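Long-range contacts in T-box transcription factor TBX21 (Mus musculus, PDB 5T1J), which initiates Th1 lineage development by activating Th1 genes and repressing Th2 and Th17 programmes, reading regulatory DNA through the T-box domain described here: residues Ile36-Arg41 with Thr122-Ala127; Leu140-Pro145 with Glu173-Ala178; Arg61-Val66 with Asn94-His99. All coordinates share one frame; numbering follows the deposited sequence.

Contact 1 of 3, residues Ile36-Arg41 with Thr122-Ala127; sequences ITKQGR and TNNKGA. With nucleotides of chain E; nucleotides of chain F.
Asn-123 reaches over the loop at Ile-36 to Lys-38 and carries on to the DNA. Its CB meets CD1 of Ile-36 at 3.5 Å, the two side chains crossing at about a right angle. With chi1 at 64°, CG stands between the backbone N and the carbonyl carbon, and from there the amide divides its two ends. OD1 comes up beside the backbone of Lys-38, 3.6 Å from its CA, while ND2 donates to the phosphate oxygen OP2 of DT5 in chain E at 2.7 Å. A protein loop and a DNA backbone thus meet on a single amide, whose N-H end is turned to the phosphate.

Next to it, the hydroxyl of Thr-122 is directed at the carbonyl of Thr-37, although the modelled separation is too short to be trusted. Asn-124 OD1 lies 3.4 Å from CE of Lys-38, touching the aliphatic part of that chain. At the far end of the loop Arg-41 extends to DNA chain F, where NH2 donates to N7 of DG17 at 3.3 Å, on the major-groove edge of the base, and more weakly to its OP2.

Both segments are loops held by strands: Ile-36 bonds through its backbone to Val-179, Arg-41 to Leu-121, and Thr-122 to Leu-137, so the loop 36-41 is fixed beside strands 120-122 and 176-179.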
loop_
_atom_site.group_PDB
_atom_site.type_symbol
_atom_site.label_atom_id
_atom_site.label_comp_id
_atom_site.label_asym_id
_atom_site.label_seq_id
_atom_site.Cartn_x
_atom_site.Cartn_y
_atom_site.Cartn_z
ATOM N N ILE A 36 10.603 -6.697 -16.567
ATOM C CA ILE A 36 9.845 -5.520 -16.228
ATOM C C ILE A 36 9.514 -4.766 -17.508
ATOM O O ILE A 36 10.267 -4.794 -18.453
ATOM C CB ILE A 36 10.636 -4.669 -15.233
ATOM C CG1 ILE A 36 11.914 -4.151 -15.832
ATOM C CG2 ILE A 36 11.049 -5.497 -14.052
ATOM C CD1 ILE A 36 11.816 -2.793 -16.439
ATOM N N THR A 37 8.386 -4.083 -17.555
ATOM C CA THR A 37 7.974 -3.436 -18.796
ATOM C C THR A 37 7.054 -2.270 -18.551
ATOM O O THR A 37 6.273 -2.302 -17.615
ATOM C CB THR A 37 7.282 -4.444 -19.724
ATOM O OG1 THR A 37 8.302 -5.091 -20.469
ATOM C CG2 THR A 37 6.316 -3.783 -20.714
ATOM N N LYS A 38 7.169 -1.263 -19.419
ATOM C CA LYS A 38 6.314 -0.094 -19.459
ATOM C C LYS A 38 4.877 -0.429 -19.145
ATOM O O LYS A 38 4.316 0.152 -18.227
ATOM C CB LYS A 38 6.397 0.560 -20.838
ATOM C CG LYS A 38 5.129 1.277 -21.256
ATOM C CD LYS A 38 5.402 2.451 -22.206
ATOM C CE LYS A 38 6.078 3.642 -21.521
ATOM N NZ LYS A 38 6.121 4.859 -22.406
ATOM N N GLN A 39 4.289 -1.409 -19.826
ATOM C CA GLN A 39 2.885 -1.687 -19.561
ATOM C C GLN A 39 2.757 -2.474 -18.258
ATOM O O GLN A 39 1.861 -2.231 -17.452
ATOM C CB GLN A 39 2.206 -2.455 -20.704
ATOM C CG GLN A 39 0.868 -3.078 -20.214
ATOM C CD GLN A 39 0.049 -3.820 -21.262
ATOM O OE1 GLN A 39 0.586 -4.547 -22.096
ATOM N NE2 GLN A 39 -1.273 -3.633 -21.214
ATOM N N GLY A 40 3.689 -3.373 -18.003
ATOM C CA GLY A 40 3.604 -4.153 -16.789
ATOM C C GLY A 40 3.830 -5.623 -17.048
ATOM O O GLY A 40 3.608 -6.134 -18.159
ATOM N N ARG A 41 4.307 -6.312 -16.028
ATOM C CA ARG A 41 4.580 -7.725 -16.203
ATOM C C ARG A 41 4.437 -8.414 -14.861
ATOM O O ARG A 41 4.968 -7.914 -13.845
ATOM C CB ARG A 41 5.980 -7.943 -16.770
ATOM C CG ARG A 41 6.098 -9.172 -17.606
ATOM C CD ARG A 41 5.587 -8.941 -19.042
ATOM N NE ARG A 41 6.182 -9.943 -19.959
ATOM C CZ ARG A 41 5.952 -9.976 -21.267
ATOM N NH1 ARG A 41 5.117 -9.091 -21.826
ATOM N NH2 ARG A 41 6.534 -10.907 -22.000
ATOM N N THR A 122 7.183 -3.146 -13.534
ATOM C CA THR A 122 7.378 -2.122 -14.579
ATOM C C THR A 122 8.558 -1.150 -14.360
ATOM O O THR A 122 9.347 -1.313 -13.410
ATOM C CB THR A 122 6.092 -1.235 -14.747
ATOM O OG1 THR A 122 6.113 -0.594 -16.032
ATOM C CG2 THR A 122 5.989 -0.168 -13.664
ATOM N N ASN A 123 8.671 -0.152 -15.255
ATOM C CA ASN A 123 9.719 0.878 -15.184
ATOM C C ASN A 123 9.261 2.364 -15.274
ATOM O O ASN A 123 10.094 3.242 -15.503
ATOM C CB ASN A 123 10.750 0.589 -16.272
ATOM C CG ASN A 123 10.175 0.693 -17.677
ATOM O OD1 ASN A 123 9.173 1.375 -17.912
ATOM N ND2 ASN A 123 10.783 -0.022 -18.609
ATOM N N ASN A 124 7.965 2.653 -15.101
ATOM C CA ASN A 124 7.474 4.050 -15.099
ATOM C C ASN A 124 7.186 4.642 -13.712
ATOM O O ASN A 124 6.086 4.473 -13.180
ATOM C CB ASN A 124 6.193 4.191 -15.938
ATOM C CG ASN A 124 6.451 4.113 -17.432
ATOM O OD1 ASN A 124 5.795 3.360 -18.154
ATOM N ND2 ASN A 124 7.399 4.915 -17.907
ATOM N N LYS A 125 8.158 5.375 -13.161
ATOM C CA LYS A 125 8.041 6.010 -11.836
ATOM C C LYS A 125 7.102 7.230 -11.936
ATOM O O LYS A 125 6.731 7.840 -10.927
ATOM C CB LYS A 125 9.451 6.395 -11.309
ATOM C CG LYS A 125 9.600 6.914 -9.827
ATOM C CD LYS A 125 11.111 6.940 -9.408
ATOM C CE LYS A 125 11.381 7.433 -7.980
ATOM N NZ LYS A 125 11.236 8.878 -7.880
ATOM N N GLY A 126 6.708 7.557 -13.167
ATOM C CA GLY A 126 5.601 8.464 -13.421
ATOM C C GLY A 126 4.508 7.582 -13.980
ATOM O O GLY A 126 4.307 7.496 -15.196
ATOM N N ALA A 127 3.787 6.944 -13.058
ATOM C CA ALA A 127 2.881 5.838 -13.360
ATOM C C ALA A 127 1.453 6.292 -13.587
ATOM O O ALA A 127 0.519 5.659 -13.082
ATOM C CB ALA A 127 2.921 4.801 -12.231
ATOM P P DT E 5 11.307 0.819 -22.072
ATOM O OP1 DT E 5 10.899 2.127 -21.532
ATOM O OP2 DT E 5 11.165 -0.380 -21.214
ATOM O "O5'" DT E 5 10.619 0.516 -23.494
ATOM C "C5'" DT E 5 10.617 1.500 -24.493
ATOM C "C4'" DT E 5 10.456 0.904 -25.885
ATOM O "O4'" DT E 5 11.352 -0.226 -26.050
ATOM C "C3'" DT E 5 9.068 0.350 -26.223
ATOM O "O3'" DT E 5 8.401 1.185 -27.153
ATOM C "C2'" DT E 5 9.339 -1.038 -26.833
ATOM C "C1'" DT E 5 10.831 -1.008 -27.080
ATOM N N1 DT E 5 11.446 -2.333 -27.040
ATOM C C2 DT E 5 11.814 -2.924 -28.232
ATOM O O2 DT E 5 11.688 -2.372 -29.316
ATOM N N3 DT E 5 12.370 -4.166 -28.110
ATOM C C4 DT E 5 12.564 -4.873 -26.947
ATOM O O4 DT E 5 13.067 -5.986 -26.949
ATOM C C5 DT E 5 12.135 -4.212 -25.726
ATOM C C7 DT E 5 12.294 -4.899 -24.395
ATOM C C6 DT E 5 11.591 -2.988 -25.833
ATOM P P DG F 17 8.199 -15.028 -20.600
ATOM O OP1 DG F 17 8.915 -15.628 -19.462
ATOM O OP2 DG F 17 8.033 -13.572 -20.616
ATOM O "O5'" DG F 17 8.928 -15.280 -22.006
ATOM C "C5'" DG F 17 9.133 -16.579 -22.498
ATOM C "C4'" DG F 17 9.381 -16.542 -23.997
ATOM O "O4'" DG F 17 8.308 -15.881 -24.697
ATOM C "C3'" DG F 17 10.691 -15.868 -24.440
ATOM O "O3'" DG F 17 11.407 -16.804 -25.295
ATOM C "C2'" DG F 17 10.245 -14.610 -25.192
ATOM C "C1'" DG F 17 8.828 -14.959 -25.634
ATOM N N9 DG F 17 7.925 -13.820 -25.717
ATOM C C8 DG F 17 7.534 -13.003 -24.683
ATOM N N7 DG F 17 6.698 -12.072 -25.037
ATOM C C5 DG F 17 6.519 -12.277 -26.400
ATOM C C6 DG F 17 5.728 -11.564 -27.326
ATOM O O6 DG F 17 5.007 -10.589 -27.113
ATOM N N1 DG F 17 5.821 -12.093 -28.611
ATOM C C2 DG F 17 6.596 -13.177 -28.956
ATOM N N2 DG F 17 6.561 -13.542 -30.248
ATOM N N3 DG F 17 7.353 -13.857 -28.095
ATOM C C4 DG F 17 7.265 -13.352 -26.838
#

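Contact 2 of 3, residues Leu140-Pro145 with Glu173-Ala178; sequences LHKYQP and ETQFIA
The ring of Phe-176 receives CG of Pro-145 at its edge, near the ring plane and 3.8 Å from CE2, while CB of Tyr-143 approaches obliquely, 4.3 Å from CZ. The ring of Tyr-143 in turn meets CB of Ala-178 at its own edge, 4.0 Å from CE2. Phe-176 leans back over the neighbouring strand because its chi1 of 61° places CG between the backbone N and the carbonyl carbon; its ring therefore lies against both Tyr-143 and Pro-145. Val-66 and Leu-68 of strand 59-70 pack on Tyr-143, whose hydroxyl is engaged by the backbone N of Gln-138.

Lys-142 and Ile-177 occupy the other face of the sheet. There the amide of Gln-175 crosses the lysine chain at a slant, with OE1 3.6 Å from CD of Lys-142.

The two strands are joined by the backbone bonds of an antiparallel pairing. Tyr-143 and Phe-176 form a hydrogen-bonded pair, Tyr-143 N to Phe-176 O at 3.0 Å and Phe-176 N to Tyr-143 O at 3.2 Å. Ala-178 N then reaches His-141 O at 3.1 Å, in the carbonyl plane. Lys-142 and Ile-177 make the intervening non-hydrogen-bonded pair.

Strand 176-179 also pairs in parallel with 33-35, while 142-151 runs antiparallel to 59-70, so this pairing lies inside the mixed sheet, in keeping with the immunoglobulin-like beta fold that T-box domains share with the p53-like family.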
loop_
_atom_site.group_PDB
_atom_site.type_symbol
_atom_site.label_atom_id
_atom_site.label_comp_id
_atom_site.label_asym_id
_atom_site.label_seq_id
_atom_site.Cartn_x
_atom_site.Cartn_y
_atom_site.Cartn_z
ATOM N N LEU A 140 17.919 -3.931 -14.036
ATOM C CA LEU A 140 19.272 -4.372 -13.717
ATOM C C LEU A 140 19.650 -4.015 -12.276
ATOM O O LEU A 140 20.673 -3.367 -12.039
ATOM C CB LEU A 140 20.308 -3.794 -14.705
ATOM C CG LEU A 140 20.048 -4.083 -16.187
ATOM C CD1 LEU A 140 20.896 -3.186 -17.098
ATOM C CD2 LEU A 140 20.254 -5.554 -16.505
ATOM N N HIS A 141 18.821 -4.437 -11.319
ATOM C CA HIS A 141 19.168 -4.327 -9.899
ATOM C C HIS A 141 18.666 -5.571 -9.179
ATOM O O HIS A 141 17.777 -6.270 -9.697
ATOM C CB HIS A 141 18.576 -3.056 -9.275
ATOM C CG HIS A 141 19.187 -1.786 -9.787
ATOM N ND1 HIS A 141 19.055 -1.371 -11.095
ATOM C CD2 HIS A 141 19.915 -0.828 -9.160
ATOM C CE1 HIS A 141 19.698 -0.226 -11.260
ATOM N NE2 HIS A 141 20.225 0.126 -10.101
ATOM N N LYS A 142 19.235 -5.890 -8.016
ATOM C CA LYS A 142 18.717 -7.072 -7.337
ATOM C C LYS A 142 17.932 -6.648 -6.123
ATOM O O LYS A 142 18.412 -5.924 -5.230
ATOM C CB LYS A 142 19.791 -8.093 -6.967
ATOM C CG LYS A 142 20.410 -8.044 -5.569
ATOM C CD LYS A 142 21.417 -9.198 -5.451
ATOM C CE LYS A 142 22.743 -8.770 -4.810
ATOM N NZ LYS A 142 23.814 -9.820 -5.048
ATOM N N TYR A 143 16.695 -7.134 -6.167
ATOM C CA TYR A 143 15.592 -6.887 -5.271
ATOM C C TYR A 143 15.165 -8.118 -4.461
ATOM O O TYR A 143 15.651 -9.205 -4.675
ATOM C CB TYR A 143 14.421 -6.452 -6.111
ATOM C CG TYR A 143 14.530 -5.114 -6.775
ATOM C CD1 TYR A 143 14.521 -3.960 -6.016
ATOM C CD2 TYR A 143 14.590 -4.994 -8.157
ATOM C CE1 TYR A 143 14.579 -2.692 -6.610
ATOM C CE2 TYR A 143 14.656 -3.731 -8.768
ATOM C CZ TYR A 143 14.647 -2.572 -7.981
ATOM O OH TYR A 143 14.705 -1.297 -8.534
ATOM N N GLN A 144 14.182 -7.975 -3.594
ATOM C CA GLN A 144 13.740 -9.107 -2.802
ATOM C C GLN A 144 12.319 -8.922 -2.282
ATOM O O GLN A 144 12.024 -7.971 -1.542
ATOM C CB GLN A 144 14.689 -9.348 -1.639
ATOM C CG GLN A 144 14.095 -10.225 -0.566
ATOM C CD GLN A 144 15.087 -10.508 0.510
ATOM O OE1 GLN A 144 15.804 -9.613 0.952
ATOM N NE2 GLN A 144 15.153 -11.763 0.936
ATOM N N PRO A 145 11.421 -9.825 -2.700
ATOM C CA PRO A 145 10.047 -9.834 -2.221
ATOM C C PRO A 145 10.052 -10.075 -0.728
ATOM O O PRO A 145 10.828 -10.901 -0.225
ATOM C CB PRO A 145 9.423 -11.007 -2.971
ATOM C CG PRO A 145 10.198 -11.080 -4.237
ATOM C CD PRO A 145 11.616 -10.766 -3.814
ATOM N N GLU A 173 15.315 -16.926 -0.839
ATOM C CA GLU A 173 15.297 -17.763 -2.041
ATOM C C GLU A 173 14.294 -17.251 -3.065
ATOM O O GLU A 173 13.744 -18.032 -3.864
ATOM C CB GLU A 173 14.935 -19.204 -1.709
ATOM C CG GLU A 173 13.702 -19.346 -0.851
ATOM C CD GLU A 173 14.010 -19.691 0.593
ATOM O OE1 GLU A 173 14.895 -19.046 1.200
ATOM O OE2 GLU A 173 13.320 -20.589 1.134
ATOM N N THR A 174 14.043 -15.947 -3.011
ATOM C CA THR A 174 13.115 -15.294 -3.907
ATOM C C THR A 174 13.710 -13.999 -4.399
ATOM O O THR A 174 12.957 -13.157 -4.902
ATOM C CB THR A 174 11.752 -14.964 -3.243
ATOM O OG1 THR A 174 11.995 -14.258 -2.024
ATOM C CG2 THR A 174 10.958 -16.206 -2.944
ATOM N N GLN A 175 15.018 -13.788 -4.208
ATOM C CA GLN A 175 15.644 -12.569 -4.753
ATOM C C GLN A 175 15.441 -12.586 -6.253
ATOM O O GLN A 175 15.007 -13.604 -6.794
ATOM C CB GLN A 175 17.127 -12.480 -4.415
ATOM C CG GLN A 175 17.432 -12.583 -2.928
ATOM C CD GLN A 175 18.786 -12.000 -2.579
ATOM O OE1 GLN A 175 19.502 -11.495 -3.451
ATOM N NE2 GLN A 175 19.180 -12.131 -1.318
ATOM N N PHE A 176 15.748 -11.491 -6.928
ATOM C CA PHE A 176 15.829 -11.542 -8.378
ATOM C C PHE A 176 16.405 -10.270 -8.909
ATOM O O PHE A 176 16.877 -9.407 -8.183
ATOM C CB PHE A 176 14.476 -11.826 -9.079
ATOM C CG PHE A 176 13.440 -10.798 -8.830
ATOM C CD1 PHE A 176 13.385 -9.626 -9.599
ATOM C CD2 PHE A 176 12.516 -10.965 -7.811
ATOM C CE1 PHE A 176 12.422 -8.638 -9.352
ATOM C CE2 PHE A 176 11.585 -9.974 -7.575
ATOM C CZ PHE A 176 11.551 -8.823 -8.356
ATOM N N ILE A 177 16.399 -10.196 -10.221
ATOM C CA ILE A 177 17.068 -9.150 -10.938
ATOM C C ILE A 177 16.042 -8.601 -11.878
ATOM O O ILE A 177 15.261 -9.324 -12.459
ATOM C CB ILE A 177 18.348 -9.714 -11.661
ATOM C CG1 ILE A 177 19.347 -10.129 -10.589
ATOM C CG2 ILE A 177 19.011 -8.683 -12.593
ATOM C CD1 ILE A 177 20.741 -10.396 -11.106
ATOM N N ALA A 178 15.966 -7.308 -11.986
ATOM C CA ALA A 178 14.965 -6.817 -12.886
ATOM C C ALA A 178 15.578 -6.678 -14.232
ATOM O O ALA A 178 16.561 -5.942 -14.379
ATOM C CB ALA A 178 14.397 -5.467 -12.408
#

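Contact 3 of 3, residues Arg61-Val66 with Asn94-His99; sequences RMFVDV and NRLYVH
Phe-63 and Leu-96 are turned against each other by their first torsions: chi1 of 70° sets the phenylalanine CG between its backbone N and carbonyl carbon, and chi1 of -84° keeps the leucine CG beside its own N. The two chains cross at a slant, CD2 and CG of Leu-96 near the CD1-CE1 side of the ring, while CB of Phe-63 rests 3.8 Å from CB of Val-98. His-148 stacks on the Phe-63 ring. Farther along, the guanidinium of Arg-61 presents its edge to Val-98, NH1 lying 3.4 Å from CG2 in the plane of the group.

The pairing is antiparallel and joins strands 59-70 and 96-105 of the immunoglobulin-like T-box fold. His-99 N bonds Met-62 O at 3.0 Å, in the carbonyl plane. Val-64 and Tyr-97 grip each other by two bonds of 2.7 Å, from Val-64 N to Tyr-97 O and from Tyr-97 N to Val-64 O. On their face of the sheet, Leu-119 packs on both side chains.

Asp-65 CB touches Leu-96 CD1 at 3.7 Å, and its carboxylate is held by a salt bridge from OD2 to Arg-146. The second subunit packs here too, its Arg-61 against Leu-96 and its Leu-96 against Arg-61.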
loop_
_atom_site.group_PDB
_atom_site.type_symbol
_atom_site.label_atom_id
_atom_site.label_comp_id
_atom_site.label_asym_id
_atom_site.label_seq_id
_atom_site.Cartn_x
_atom_site.Cartn_y
_atom_site.Cartn_z
ATOM N N ARG A 61 -3.868 -7.634 7.846
ATOM C CA ARG A 61 -3.432 -7.028 6.578
ATOM C C ARG A 61 -2.356 -7.865 5.855
ATOM O O ARG A 61 -1.337 -8.253 6.451
ATOM C CB ARG A 61 -2.902 -5.602 6.781
ATOM C CG ARG A 61 -3.691 -4.647 5.918
ATOM C CD ARG A 61 -3.365 -3.130 6.025
ATOM N NE ARG A 61 -4.433 -2.297 5.408
ATOM C CZ ARG A 61 -4.934 -2.468 4.180
ATOM N NH1 ARG A 61 -4.476 -3.419 3.377
ATOM N NH2 ARG A 61 -5.876 -1.670 3.727
ATOM N N MET A 62 -2.587 -8.167 4.578
ATOM C CA MET A 62 -1.556 -8.845 3.799
ATOM C C MET A 62 -1.230 -8.145 2.486
ATOM O O MET A 62 -1.965 -8.219 1.483
ATOM C CB MET A 62 -1.975 -10.289 3.560
ATOM C CG MET A 62 -1.418 -11.222 4.617
ATOM S SD MET A 62 -2.255 -12.811 4.631
ATOM C CE MET A 62 -1.284 -13.707 5.853
ATOM N N PHE A 63 -0.083 -7.486 2.520
ATOM C CA PHE A 63 0.471 -6.839 1.365
ATOM C C PHE A 63 1.913 -7.310 1.227
ATOM O O PHE A 63 2.543 -7.750 2.207
ATOM C CB PHE A 63 0.422 -5.321 1.498
ATOM C CG PHE A 63 1.369 -4.758 2.541
ATOM C CD1 PHE A 63 2.399 -3.901 2.183
ATOM C CD2 PHE A 63 1.193 -5.048 3.894
ATOM C CE1 PHE A 63 3.254 -3.367 3.154
ATOM C CE2 PHE A 63 2.048 -4.509 4.862
ATOM C CZ PHE A 63 3.079 -3.660 4.482
ATOM N N VAL A 64 2.466 -7.162 0.032
ATOM C CA VAL A 64 3.824 -7.563 -0.127
ATOM C C VAL A 64 4.505 -6.356 -0.696
ATOM O O VAL A 64 3.884 -5.573 -1.410
ATOM C CB VAL A 64 3.975 -8.817 -1.065
ATOM C CG1 VAL A 64 4.140 -8.412 -2.546
ATOM C CG2 VAL A 64 5.153 -9.617 -0.682
ATOM N N ASP A 65 5.752 -6.167 -0.302
ATOM C CA ASP A 65 6.588 -5.143 -0.869
ATOM C C ASP A 65 7.977 -5.785 -1.233
ATOM O O ASP A 65 8.484 -6.681 -0.516
ATOM C CB ASP A 65 6.678 -3.972 0.083
ATOM C CG ASP A 65 7.616 -4.223 1.209
ATOM O OD1 ASP A 65 7.686 -5.373 1.661
ATOM O OD2 ASP A 65 8.316 -3.282 1.621
ATOM N N VAL A 66 8.536 -5.404 -2.385
ATOM C CA VAL A 66 9.850 -5.861 -2.800
ATOM C C VAL A 66 10.970 -4.872 -2.443
ATOM O O VAL A 66 11.123 -3.816 -3.070
ATOM C CB VAL A 66 9.856 -6.139 -4.315
ATOM C CG1 VAL A 66 9.373 -4.925 -5.094
ATOM C CG2 VAL A 66 11.245 -6.583 -4.783
ATOM N N ASN A 94 11.158 0.130 -3.725
ATOM C CA ASN A 94 9.946 -0.643 -3.452
ATOM C C ASN A 94 8.669 0.062 -3.931
ATOM O O ASN A 94 8.696 1.242 -4.262
ATOM C CB ASN A 94 9.831 -0.901 -1.945
ATOM C CG ASN A 94 8.856 -1.998 -1.606
ATOM O OD1 ASN A 94 7.663 -1.892 -1.864
ATOM N ND2 ASN A 94 9.349 -3.017 -0.928
ATOM N N ARG A 95 7.558 -0.669 -3.916
ATOM C CA ARG A 95 6.194 -0.134 -4.034
ATOM C C ARG A 95 5.319 -1.225 -3.520
ATOM O O ARG A 95 5.557 -2.422 -3.838
ATOM C CB ARG A 95 5.717 0.246 -5.443
ATOM C CG ARG A 95 6.383 1.419 -6.037
ATOM C CD ARG A 95 5.451 2.493 -6.558
ATOM N NE ARG A 95 6.241 3.514 -7.243
ATOM C CZ ARG A 95 7.416 4.027 -6.840
ATOM N NH1 ARG A 95 7.954 3.721 -5.667
ATOM N NH2 ARG A 95 8.051 4.915 -7.610
ATOM N N LEU A 96 4.452 -0.850 -2.581
ATOM C CA LEU A 96 3.658 -1.859 -1.927
ATOM C C LEU A 96 2.674 -2.511 -2.906
ATOM O O LEU A 96 2.269 -1.898 -3.902
ATOM C CB LEU A 96 2.962 -1.277 -0.707
ATOM C CG LEU A 96 3.833 -1.253 0.556
ATOM C CD1 LEU A 96 5.185 -0.621 0.366
ATOM C CD2 LEU A 96 3.111 -0.538 1.659
ATOM N N TYR A 97 2.317 -3.761 -2.610
ATOM C CA TYR A 97 1.221 -4.454 -3.265
ATOM C C TYR A 97 0.401 -5.249 -2.265
ATOM O O TYR A 97 0.811 -6.393 -1.909
ATOM C CB TYR A 97 1.724 -5.402 -4.346
ATOM C CG TYR A 97 0.630 -5.959 -5.235
ATOM C CD1 TYR A 97 0.320 -5.353 -6.447
ATOM C CD2 TYR A 97 -0.090 -7.099 -4.862
ATOM C CE1 TYR A 97 -0.666 -5.868 -7.264
ATOM C CE2 TYR A 97 -1.080 -7.616 -5.669
ATOM C CZ TYR A 97 -1.367 -6.997 -6.870
ATOM O OH TYR A 97 -2.347 -7.495 -7.692
ATOM N N VAL A 98 -0.752 -4.666 -1.893
ATOM C CA VAL A 98 -1.780 -5.271 -1.054
ATOM C C VAL A 98 -2.658 -6.249 -1.832
ATOM O O VAL A 98 -3.151 -5.915 -2.918
ATOM C CB VAL A 98 -2.715 -4.128 -0.385
ATOM C CG1 VAL A 98 -3.078 -3.046 -1.380
ATOM C CG2 VAL A 98 -4.016 -4.676 0.251
ATOM N N HIS A 99 -2.849 -7.446 -1.279
ATOM C CA HIS A 99 -3.703 -8.481 -1.859
ATOM C C HIS A 99 -5.058 -7.967 -2.341
ATOM O O HIS A 99 -5.720 -7.176 -1.632
ATOM C CB HIS A 99 -3.869 -9.605 -0.826
ATOM C CG HIS A 99 -4.332 -10.898 -1.414
ATOM N ND1 HIS A 99 -5.212 -10.966 -2.473
ATOM C CD2 HIS A 99 -3.878 -12.168 -1.229
ATOM C CE1 HIS A 99 -5.364 -12.224 -2.842
ATOM N NE2 HIS A 99 -4.554 -12.978 -2.112
#

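Overall arrangement
Following strand 33-35, residues 36-41 open the longest loop, which contact 1 closes at 122-127. Contact 3 is nested within it: 61-66 pairs with 94-99 after an excursion through strands 73-77 and 80-84. Contact 2 comes afterwards in series, 140-145 meeting 173-178, so no two loops cross. Despite this separation the three touch in space. Ile-36 packs on Ala-178, joining contact 1 to contact 2; Lys-125 lies against Arg-95, joining it to contact 3; and Val-66 meets Tyr-143 and Phe-176 where strands 59-70 and 142-151 are neighbours. Contacts 2 and 3 thus build one sheet, and contact 1 sets DNA-binding loops beside it.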